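Local coordinates for protein quinone oxidoreductase (Coxiella burnetii, PDB 3TQH) that binds NADPH and probably uses it to reduce quinones, as a member of the medium-chain dehydrogenase/reductase family, at residues 36-41 with 73-78; 106-111 with 316-321; 233-238 with 259-264. All coordinates share one frame; numbering follows the deposited sequence.

Contact 1. Residues 36-41 with 73-78; sequences MLIKVH and YDFSGE
Lys39 and Glu78 form a hydrogen-bonded antiparallel pair. Lys39 N donates to Glu78 O at 2.7 Å. Glu78 N returns a straighter bond to Lys39 O at 2.9 Å. A third backbone bond runs from His41 N to Ser76 O at 2.7 Å. Between these bonds lies the non-hydrogen-bonded pair Val40 and Gly77.

The two strands cross steeply, with 102° between their directions, and the chain turns a corner at His41. This belongs to the curled sheet of the GroES-like domain. Strand 36-44 also pairs with 111-114 and 315-319.

The side chains of Lys39 and Glu78 lie on the same face of the sheet. In both, CG is anti to the backbone N (chi1 close to 180°), which sends the two chains out on that face. Lys39 then bends at chi3 (-80°). Lys39 NZ and Glu78 OE1 are 4.6 Å apart, too far for a salt bridge, and one water joins them. Lys39 NZ donates to this water, which donates to Glu78 OE1.

On the apolar face, Ile38 crosses Phe75 at about a right angle. Ile38 CG2 meets Phe75 CE2 at 3.8 Å, and Val95 and Val112 touch both residues. Gly77 CA makes a CA-H...O contact with Lys39 O at 3.2 Å, so the strands lie close here. His41 CD2 lies 3.8 Å from Gly77 CA, and the His41 ring stacks on Phe128.

The chemistry is divided: backbone bonds hold the crossing, while the charged pair meets through water on the partly exposed face that carries Lys39 and Glu78.

Contact 2. Residues 106-111 with 316-321; sequences CCYAEY and LVFKVR
Phe318 points the edge of its ring at the face of Tyr108. The stack is T-shaped, with centroids 4.7 Å apart and planes at 70°. Phe318 CE2 sits over the centre of the Tyr108 ring, 3.4 Å above its plane. All six ring carbons of Tyr108 are therefore almost equally far from this one atom. The Tyr108 hydroxyl is hydrogen-bonded to Asp49 and His304, which fixes the far end of the ring.

Tyr108 is also the centre of an inverse gamma turn in the loop before strand 111-114. Phe318 lies near the end of strand 315-319, the last strand of the chain. The contact thus brings the C-terminus back onto a loop of the GroES-like domain.

Val320 turns its CG1 toward the backbone of that loop, 3.9 Å from Glu110 CA. The same methyl also meets Ala109 O.

Arg321, the last residue, reaches back with its chain extended from CG to NE. Its NH1 makes a weak bond of 3.4 Å to Glu110 O, which lies at the guanidinium edge. NH1 also bonds weakly to Val40 O. The Tyr111 ring stands at 65° to the guanidinium plane, with Tyr111 OH 3.8 Å from Arg321 NH2.

Contact 3. Residues 233-238 with 259-264; sequences DCLKET and KHRRAF
This contact lies at the edge of the Rossmann-type domain, where strand 262-264 ends the parallel six-stranded sheet. Segment 233-238 leads into strand 239-243, the first strand of a beta-alpha-beta unit. Segment 259-264 joins the helix of that unit, 249-258, to its second strand, 262-264. It leaves the helix through a Schellman motif, with His260 at positive phi.

Arg261 carries the largest share of the contact. It bends at chi2 (-68°), and its side chain runs past that of Leu235 in the opposite direction. Leu235 CD1 packs on Arg261 CB at 4.0 Å. Further out, one face of the Arg261 guanidinium lies against Glu237 CA, 3.8 Å from its plane. Its NH1 donates to His260 O at 3.2 Å. That oxygen lies in the guanidinium plane, while the donor stands above the carbonyl plane. This is consistent with the bond limiting rotation of the guanidinium.

Two waters bridge the segments. One donates to Leu235 O and accepts a weak bond from the side-chain atom Arg261 NE. The other links backbone to backbone, donating to Glu237 O and accepting from Arg262 N.

At one end of the contact, Arg262 NH2 makes a weak, strongly bent bond to Thr238 O. At the other end is a long, exposed salt bridge, Asp233 OD1 to Lys259 NZ at 3.6 Å. Lys259 CE is slightly closer to Asp233 OD1, at 3.5 Å.

Overall arrangement
Contacts 1 and 2 are neighbours, with centres 8 Å apart. Strand 36-44 joins them. Val40 N probably bonds to Glu110 O at 2.8 Å, and His41 O to Val320 N at 2.9 Å. Both reach one sheet, in which strands 36-44 and 315-319 are neighbours, on the GroES-like side of the molecule. Contact 3 lies on the opposite side of the chain's centre, in the nucleotide-binding half. Its centre is about 41 Å from that of contact 1 and 40 Å from that of contact 2. NADPH is bound between the two halves. In contact 2, the side chain of Tyr108 is about 11 Å from the bound NADPH. Contact 3 lies away from the NADPH-binding residues.

Contact 1. Residues 36-41 with 73-78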
loop_
_atom_site.group_PDB
_atom_site.type_symbol
_atom_site.label_atom_id
_atom_site.label_comp_id
_atom_site.label_asym_id
_atom_site.label_seq_id
_atom_site.Cartn_x
_atom_site.Cartn_y
_atom_site.Cartn_z
HETATM N N MSE A 36 -15.943 13.651 -9.432
HETATM C CA MSE A 36 -16.506 14.312 -8.246
HETATM C C MSE A 36 -15.427 15.023 -7.435
HETATM O O MSE A 36 -14.243 14.757 -7.609
HETATM C CB MSE A 36 -17.230 13.289 -7.364
HETATM C CG MSE A 36 -16.332 12.196 -6.810
HETATM SE SE MSE A 36 -17.275 10.554 -6.301
HETATM C CE MSE A 36 -18.228 10.218 -7.970
ATOM N N LEU A 37 -15.848 15.938 -6.565
ATOM C CA LEU A 37 -14.945 16.599 -5.629
ATOM C C LEU A 37 -15.221 16.075 -4.222
ATOM O O LEU A 37 -16.370 16.049 -3.778
ATOM C CB LEU A 37 -15.128 18.116 -5.682
ATOM C CG LEU A 37 -14.086 18.966 -4.942
ATOM C CD1 LEU A 37 -12.721 18.885 -5.617
ATOM C CD2 LEU A 37 -14.548 20.410 -4.860
ATOM N N ILE A 38 -14.160 15.658 -3.533
ATOM C CA ILE A 38 -14.255 15.036 -2.216
ATOM C C ILE A 38 -13.584 15.908 -1.155
ATOM O O ILE A 38 -12.440 16.309 -1.325
ATOM C CB ILE A 38 -13.533 13.664 -2.184
ATOM C CG1 ILE A 38 -13.994 12.751 -3.329
ATOM C CG2 ILE A 38 -13.762 12.976 -0.842
ATOM C CD1 ILE A 38 -15.449 12.371 -3.268
ATOM N N LYS A 39 -14.288 16.190 -0.059
ATOM C CA LYS A 39 -13.659 16.776 1.125
ATOM C C LYS A 39 -12.923 15.657 1.868
ATOM O O LYS A 39 -13.559 14.720 2.357
ATOM C CB LYS A 39 -14.709 17.422 2.031
ATOM C CG LYS A 39 -14.150 18.039 3.314
ATOM C CD LYS A 39 -15.241 18.288 4.366
ATOM C CE LYS A 39 -16.028 19.552 4.098
ATOM N NZ LYS A 39 -16.787 20.003 5.308
ATOM N N VAL A 40 -11.595 15.755 1.952
ATOM C CA VAL A 40 -10.773 14.688 2.527
ATOM C C VAL A 40 -10.785 14.698 4.057
ATOM O O VAL A 40 -10.514 15.714 4.684
ATOM C CB VAL A 40 -9.304 14.765 2.030
ATOM C CG1 VAL A 40 -8.445 13.676 2.686
ATOM C CG2 VAL A 40 -9.250 14.633 0.513
ATOM N N HIS A 41 -11.093 13.546 4.643
ATOM C CA HIS A 41 -11.030 13.356 6.091
ATOM C C HIS A 41 -9.719 12.692 6.500
ATOM O O HIS A 41 -9.147 13.035 7.536
ATOM C CB HIS A 41 -12.233 12.544 6.581
ATOM C CG HIS A 41 -13.487 13.352 6.707
ATOM N ND1 HIS A 41 -14.128 13.550 7.911
ATOM C CD2 HIS A 41 -14.203 14.040 5.784
ATOM C CE1 HIS A 41 -15.194 14.310 7.721
ATOM N NE2 HIS A 41 -15.260 14.623 6.440
ATOM N N TYR A 73 -2.087 8.673 -2.806
ATOM C CA TYR A 73 -3.135 8.054 -3.618
ATOM C C TYR A 73 -4.344 7.593 -2.793
ATOM O O TYR A 73 -5.447 7.530 -3.322
ATOM C CB TYR A 73 -2.575 6.846 -4.374
ATOM C CG TYR A 73 -1.462 7.146 -5.362
ATOM C CD1 TYR A 73 -1.670 7.979 -6.460
ATOM C CD2 TYR A 73 -0.210 6.559 -5.222
ATOM C CE1 TYR A 73 -0.646 8.237 -7.374
ATOM C CE2 TYR A 73 0.812 6.803 -6.130
ATOM C CZ TYR A 73 0.593 7.638 -7.199
ATOM O OH TYR A 73 1.624 7.870 -8.088
ATOM N N ASP A 74 -4.128 7.258 -1.521
ATOM C CA ASP A 74 -5.157 6.682 -0.664
ATOM C C ASP A 74 -5.903 7.791 0.053
ATOM O O ASP A 74 -5.272 8.692 0.618
ATOM C CB ASP A 74 -4.527 5.799 0.418
ATOM C CG ASP A 74 -4.040 4.458 -0.097
ATOM O OD1 ASP A 74 -4.227 4.150 -1.300
ATOM O OD2 ASP A 74 -3.470 3.697 0.725
ATOM N N PHE A 75 -7.232 7.720 0.065
ATOM C CA PHE A 75 -8.013 8.748 0.741
ATOM C C PHE A 75 -9.346 8.253 1.273
ATOM O O PHE A 75 -9.865 7.218 0.870
ATOM C CB PHE A 75 -8.273 9.934 -0.198
ATOM C CG PHE A 75 -9.432 9.718 -1.129
ATOM C CD1 PHE A 75 -9.240 9.131 -2.372
ATOM C CD2 PHE A 75 -10.718 10.072 -0.748
ATOM C CE1 PHE A 75 -10.313 8.922 -3.222
ATOM C CE2 PHE A 75 -11.789 9.861 -1.583
ATOM C CZ PHE A 75 -11.591 9.285 -2.822
ATOM N N SER A 76 -9.906 9.071 2.148
ATOM C CA SER A 76 -11.169 8.815 2.799
ATOM C C SER A 76 -11.819 10.188 2.979
ATOM O O SER A 76 -11.128 11.156 3.295
ATOM C CB SER A 76 -10.886 8.162 4.149
ATOM O OG SER A 76 -12.059 7.669 4.738
ATOM N N GLY A 77 -13.127 10.287 2.756
ATOM C CA GLY A 77 -13.808 11.584 2.858
ATOM C C GLY A 77 -15.261 11.658 2.415
ATOM O O GLY A 77 -15.931 10.640 2.249
ATOM N N GLU A 78 -15.739 12.886 2.225
ATOM C CA GLU A 78 -17.141 13.154 1.896
ATOM C C GLU A 78 -17.258 13.787 0.507
ATOM O O GLU A 78 -16.487 14.688 0.167
ATOM C CB GLU A 78 -17.748 14.085 2.951
ATOM C CG GLU A 78 -19.258 14.325 2.804
ATOM C CD GLU A 78 -19.811 15.343 3.812
ATOM O OE1 GLU A 78 -19.007 16.075 4.443
ATOM O OE2 GLU A 78 -21.059 15.415 3.968
HETATM O O HOH W 1 -19.827 18.905 4.905
#

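Contact 2. Residues 106-111 with 316-321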
loop_
_atom_site.group_PDB
_atom_site.type_symbol
_atom_site.label_atom_id
_atom_site.label_comp_id
_atom_site.label_asym_id
_atom_site.label_seq_id
_atom_site.Cartn_x
_atom_site.Cartn_y
_atom_site.Cartn_z
ATOM N N CYS A 106 -2.083 13.269 -5.286
ATOM C CA CYS A 106 -2.833 14.458 -4.871
ATOM C C CYS A 106 -3.544 14.401 -3.515
ATOM O O CYS A 106 -4.259 15.337 -3.173
ATOM C CB CYS A 106 -3.899 14.726 -5.934
ATOM S SG CYS A 106 -5.122 13.375 -6.041
ATOM N N CYS A 107 -3.359 13.338 -2.739
ATOM C CA CYS A 107 -4.206 13.097 -1.575
ATOM C C CYS A 107 -3.739 13.753 -0.264
ATOM O O CYS A 107 -4.542 13.884 0.664
ATOM C CB CYS A 107 -4.407 11.598 -1.369
ATOM S SG CYS A 107 -5.425 10.800 -2.621
ATOM N N TYR A 108 -2.466 14.151 -0.168
ATOM C CA TYR A 108 -2.010 14.965 0.969
ATOM C C TYR A 108 -2.621 16.357 0.796
ATOM O O TYR A 108 -1.919 17.311 0.442
ATOM C CB TYR A 108 -0.484 15.117 1.010
ATOM C CG TYR A 108 0.372 13.874 1.176
ATOM C CD1 TYR A 108 -0.148 12.582 1.071
ATOM C CD2 TYR A 108 1.743 14.007 1.391
ATOM C CE1 TYR A 108 0.679 11.466 1.205
ATOM C CE2 TYR A 108 2.568 12.905 1.523
ATOM C CZ TYR A 108 2.037 11.640 1.427
ATOM O OH TYR A 108 2.882 10.561 1.552
ATOM N N ALA A 109 -3.927 16.470 1.033
ATOM C CA ALA A 109 -4.670 17.690 0.699
ATOM C C ALA A 109 -6.094 17.652 1.246
ATOM O O ALA A 109 -6.610 16.598 1.595
ATOM C CB ALA A 109 -4.694 17.891 -0.801
ATOM N N GLU A 110 -6.724 18.813 1.317
ATOM C CA GLU A 110 -8.061 18.943 1.885
ATOM C C GLU A 110 -9.169 18.513 0.916
ATOM O O GLU A 110 -10.268 18.167 1.346
ATOM C CB GLU A 110 -8.288 20.390 2.326
ATOM C CG GLU A 110 -7.403 20.825 3.491
ATOM C CD GLU A 110 -7.663 22.259 3.930
ATOM O OE1 GLU A 110 -7.920 23.128 3.066
ATOM O OE2 GLU A 110 -7.597 22.521 5.148
ATOM N N TYR A 111 -8.886 18.557 -0.385
ATOM C CA TYR A 111 -9.841 18.138 -1.415
ATOM C C TYR A 111 -9.143 17.327 -2.497
ATOM O O TYR A 111 -8.011 17.636 -2.885
ATOM C CB TYR A 111 -10.529 19.347 -2.059
ATOM C CG TYR A 111 -11.352 20.162 -1.094
ATOM C CD1 TYR A 111 -12.709 19.902 -0.913
ATOM C CD2 TYR A 111 -10.773 21.185 -0.348
ATOM C CE1 TYR A 111 -13.469 20.646 -0.014
ATOM C CE2 TYR A 111 -11.518 21.929 0.550
ATOM C CZ TYR A 111 -12.865 21.658 0.715
ATOM O OH TYR A 111 -13.608 22.401 1.605
ATOM N N LEU A 316 1.128 4.588 8.405
ATOM C CA LEU A 316 1.110 5.982 8.824
ATOM C C LEU A 316 -0.053 6.632 8.092
ATOM O O LEU A 316 -0.342 6.280 6.941
ATOM C CB LEU A 316 2.415 6.696 8.458
ATOM C CG LEU A 316 3.734 6.092 8.947
ATOM C CD1 LEU A 316 4.901 6.947 8.462
ATOM C CD2 LEU A 316 3.753 5.952 10.464
ATOM N N VAL A 317 -0.723 7.575 8.747
ATOM C CA VAL A 317 -1.877 8.229 8.138
ATOM C C VAL A 317 -1.981 9.704 8.520
ATOM O O VAL A 317 -1.653 10.102 9.644
ATOM C CB VAL A 317 -3.191 7.484 8.499
ATOM C CG1 VAL A 317 -3.468 7.565 9.993
ATOM C CG2 VAL A 317 -4.366 8.035 7.695
ATOM N N PHE A 318 -2.411 10.514 7.555
ATOM C CA PHE A 318 -2.740 11.906 7.807
ATOM C C PHE A 318 -4.206 12.002 8.210
ATOM O O PHE A 318 -5.082 11.480 7.517
ATOM C CB PHE A 318 -2.515 12.775 6.561
ATOM C CG PHE A 318 -1.069 13.012 6.227
ATOM C CD1 PHE A 318 -0.223 13.639 7.137
ATOM C CD2 PHE A 318 -0.560 12.643 4.981
ATOM C CE1 PHE A 318 1.111 13.873 6.823
ATOM C CE2 PHE A 318 0.775 12.875 4.663
ATOM C CZ PHE A 318 1.612 13.489 5.581
ATOM N N LYS A 319 -4.461 12.658 9.334
ATOM C CA LYS A 319 -5.806 13.067 9.693
ATOM C C LYS A 319 -5.979 14.487 9.171
ATOM O O LYS A 319 -5.365 15.420 9.685
ATOM C CB LYS A 319 -6.003 13.019 11.206
ATOM C CG LYS A 319 -7.289 13.668 11.699
ATOM C CD LYS A 319 -7.400 13.612 13.224
ATOM C CE LYS A 319 -8.599 12.800 13.677
ATOM N NZ LYS A 319 -9.881 13.396 13.191
ATOM N N VAL A 320 -6.796 14.640 8.132
ATOM C CA VAL A 320 -7.007 15.943 7.506
ATOM C C VAL A 320 -8.163 16.666 8.203
ATOM O O VAL A 320 -8.112 17.878 8.404
ATOM C CB VAL A 320 -7.254 15.796 5.991
ATOM C CG1 VAL A 320 -7.448 17.151 5.345
ATOM C CG2 VAL A 320 -6.088 15.068 5.344
ATOM N N ARG A 321 -9.194 15.904 8.565
ATOM C CA ARG A 321 -10.282 16.370 9.424
ATOM C C ARG A 321 -10.669 15.261 10.401
ATOM O O ARG A 321 -10.813 15.491 11.607
ATOM C CB ARG A 321 -11.504 16.752 8.588
ATOM C CG ARG A 321 -11.294 17.945 7.672
ATOM C CD ARG A 321 -12.569 18.283 6.914
ATOM N NE ARG A 321 -12.532 19.623 6.323
ATOM C CZ ARG A 321 -11.859 19.958 5.220
ATOM N NH1 ARG A 321 -11.134 19.054 4.549
ATOM N NH2 ARG A 321 -11.916 21.214 4.780
ATOM O OXT ARG A 321 -10.846 14.102 10.005
#

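Contact 3. Residues 233-238 with 259-264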
loop_
_atom_site.group_PDB
_atom_site.type_symbol
_atom_site.label_atom_id
_atom_site.label_comp_id
_atom_site.label_asym_id
_atom_site.label_seq_id
_atom_site.Cartn_x
_atom_site.Cartn_y
_atom_site.Cartn_z
ATOM N N ASP A 233 15.708 -19.352 -4.082
ATOM C CA ASP A 233 16.333 -20.602 -3.624
ATOM C C ASP A 233 15.472 -21.453 -2.672
ATOM O O ASP A 233 15.750 -22.639 -2.491
ATOM C CB ASP A 233 17.669 -20.310 -2.929
ATOM C CG ASP A 233 18.744 -19.792 -3.884
ATOM O OD1 ASP A 233 18.744 -20.180 -5.075
ATOM O OD2 ASP A 233 19.608 -19.001 -3.423
ATOM N N CYS A 234 14.449 -20.863 -2.053
ATOM C CA CYS A 234 13.613 -21.604 -1.103
ATOM C C CYS A 234 12.302 -22.114 -1.719
ATOM O O CYS A 234 11.553 -22.834 -1.069
ATOM C CB CYS A 234 13.349 -20.769 0.159
ATOM S SG CYS A 234 12.136 -19.433 0.005
ATOM N N LEU A 235 12.043 -21.767 -2.978
ATOM C CA LEU A 235 10.838 -22.222 -3.668
ATOM C C LEU A 235 10.879 -23.703 -4.006
ATOM O O LEU A 235 11.922 -24.225 -4.394
ATOM C CB LEU A 235 10.649 -21.461 -4.984
ATOM C CG LEU A 235 10.320 -19.976 -4.938
ATOM C CD1 LEU A 235 10.263 -19.455 -6.361
ATOM C CD2 LEU A 235 9.006 -19.734 -4.214
ATOM N N LYS A 236 9.724 -24.361 -3.879
ATOM C CA LYS A 236 9.496 -25.684 -4.460
ATOM C C LYS A 236 9.574 -25.609 -5.982
ATOM O O LYS A 236 9.438 -24.530 -6.565
ATOM C CB LYS A 236 8.104 -26.215 -4.085
ATOM C CG LYS A 236 7.922 -26.552 -2.619
ATOM C CD LYS A 236 6.525 -27.081 -2.326
ATOM C CE LYS A 236 6.347 -28.502 -2.859
ATOM N NZ LYS A 236 5.169 -29.199 -2.265
ATOM N N GLU A 237 9.755 -26.762 -6.621
ATOM C CA GLU A 237 9.682 -26.860 -8.075
ATOM C C GLU A 237 8.454 -26.116 -8.611
ATOM O O GLU A 237 8.565 -25.340 -9.554
ATOM C CB GLU A 237 9.634 -28.331 -8.508
ATOM C CG GLU A 237 9.465 -28.556 -10.013
ATOM C CD GLU A 237 9.213 -30.014 -10.368
ATOM O OE1 GLU A 237 8.487 -30.702 -9.614
ATOM O OE2 GLU A 237 9.734 -30.474 -11.410
ATOM N N THR A 238 7.297 -26.352 -7.994
ATOM C CA THR A 238 6.035 -25.746 -8.430
ATOM C C THR A 238 5.741 -24.375 -7.813
ATOM O O THR A 238 4.705 -23.789 -8.091
ATOM C CB THR A 238 4.840 -26.655 -8.074
ATOM O OG1 THR A 238 4.895 -26.995 -6.680
ATOM C CG2 THR A 238 4.871 -27.907 -8.902
ATOM N N LYS A 259 16.618 -19.996 -12.810
ATOM C CA LYS A 259 16.506 -21.095 -11.843
ATOM C C LYS A 259 15.324 -22.016 -12.167
ATOM O O LYS A 259 15.032 -22.928 -11.400
ATOM C CB LYS A 259 16.339 -20.558 -10.420
ATOM C CG LYS A 259 17.420 -19.571 -9.957
ATOM C CD LYS A 259 18.624 -20.249 -9.309
ATOM C CE LYS A 259 19.385 -19.270 -8.420
ATOM N NZ LYS A 259 20.731 -19.782 -8.038
ATOM N N HIS A 260 14.647 -21.760 -13.291
ATOM C CA HIS A 260 13.507 -22.555 -13.754
ATOM C C HIS A 260 12.356 -22.522 -12.749
ATOM O O HIS A 260 11.711 -23.537 -12.488
ATOM C CB HIS A 260 13.945 -23.991 -14.086
ATOM C CG HIS A 260 14.897 -24.073 -15.240
ATOM N ND1 HIS A 260 14.995 -25.183 -16.052
ATOM C CD2 HIS A 260 15.775 -23.170 -15.734
ATOM C CE1 HIS A 260 15.905 -24.964 -16.985
ATOM N NE2 HIS A 260 16.394 -23.749 -16.813
ATOM N N ARG A 261 12.104 -21.332 -12.205
ATOM C CA ARG A 261 11.039 -21.118 -11.238
ATOM C C ARG A 261 10.058 -20.045 -11.715
ATOM O O ARG A 261 10.444 -19.095 -12.403
ATOM C CB ARG A 261 11.638 -20.709 -9.890
ATOM C CG ARG A 261 12.473 -21.786 -9.221
ATOM C CD ARG A 261 11.601 -22.947 -8.776
ATOM N NE ARG A 261 12.366 -23.975 -8.083
ATOM C CZ ARG A 261 13.014 -24.980 -8.671
ATOM N NH1 ARG A 261 13.015 -25.128 -9.993
ATOM N NH2 ARG A 261 13.667 -25.858 -7.917
ATOM N N ARG A 262 8.790 -20.195 -11.335
ATOM C CA ARG A 262 7.762 -19.227 -11.707
ATOM C C ARG A 262 7.915 -17.922 -10.922
ATOM O O ARG A 262 8.150 -17.935 -9.713
ATOM C CB ARG A 262 6.366 -19.813 -11.497
ATOM C CG ARG A 262 6.066 -20.979 -12.404
ATOM C CD ARG A 262 4.577 -21.288 -12.487
ATOM N NE ARG A 262 4.099 -22.052 -11.329
ATOM C CZ ARG A 262 3.291 -21.593 -10.364
ATOM N NH1 ARG A 262 2.817 -20.352 -10.381
ATOM N NH2 ARG A 262 2.937 -22.396 -9.364
ATOM N N ALA A 263 7.801 -16.798 -11.621
ATOM C CA ALA A 263 7.912 -15.490 -10.984
ATOM C C ALA A 263 6.899 -14.517 -11.576
ATOM O O ALA A 263 6.573 -14.588 -12.757
ATOM C CB ALA A 263 9.320 -14.942 -11.127
ATOM N N PHE A 264 6.403 -13.623 -10.733
ATOM C CA PHE A 264 5.457 -12.595 -11.138
ATOM C C PHE A 264 5.860 -11.257 -10.531
ATOM O O PHE A 264 6.422 -11.205 -9.435
ATOM C CB PHE A 264 4.046 -12.934 -10.638
ATOM C CG PHE A 264 3.442 -14.150 -11.279
ATOM C CD1 PHE A 264 2.940 -14.088 -12.573
ATOM C CD2 PHE A 264 3.361 -15.350 -10.583
ATOM C CE1 PHE A 264 2.376 -15.212 -13.173
ATOM C CE2 PHE A 264 2.792 -16.478 -11.170
ATOM C CZ PHE A 264 2.297 -16.412 -12.467
HETATM O O HOH W 2 14.002 -23.081 -5.708
HETATM O O HOH W 3 8.255 -22.802 -10.062
#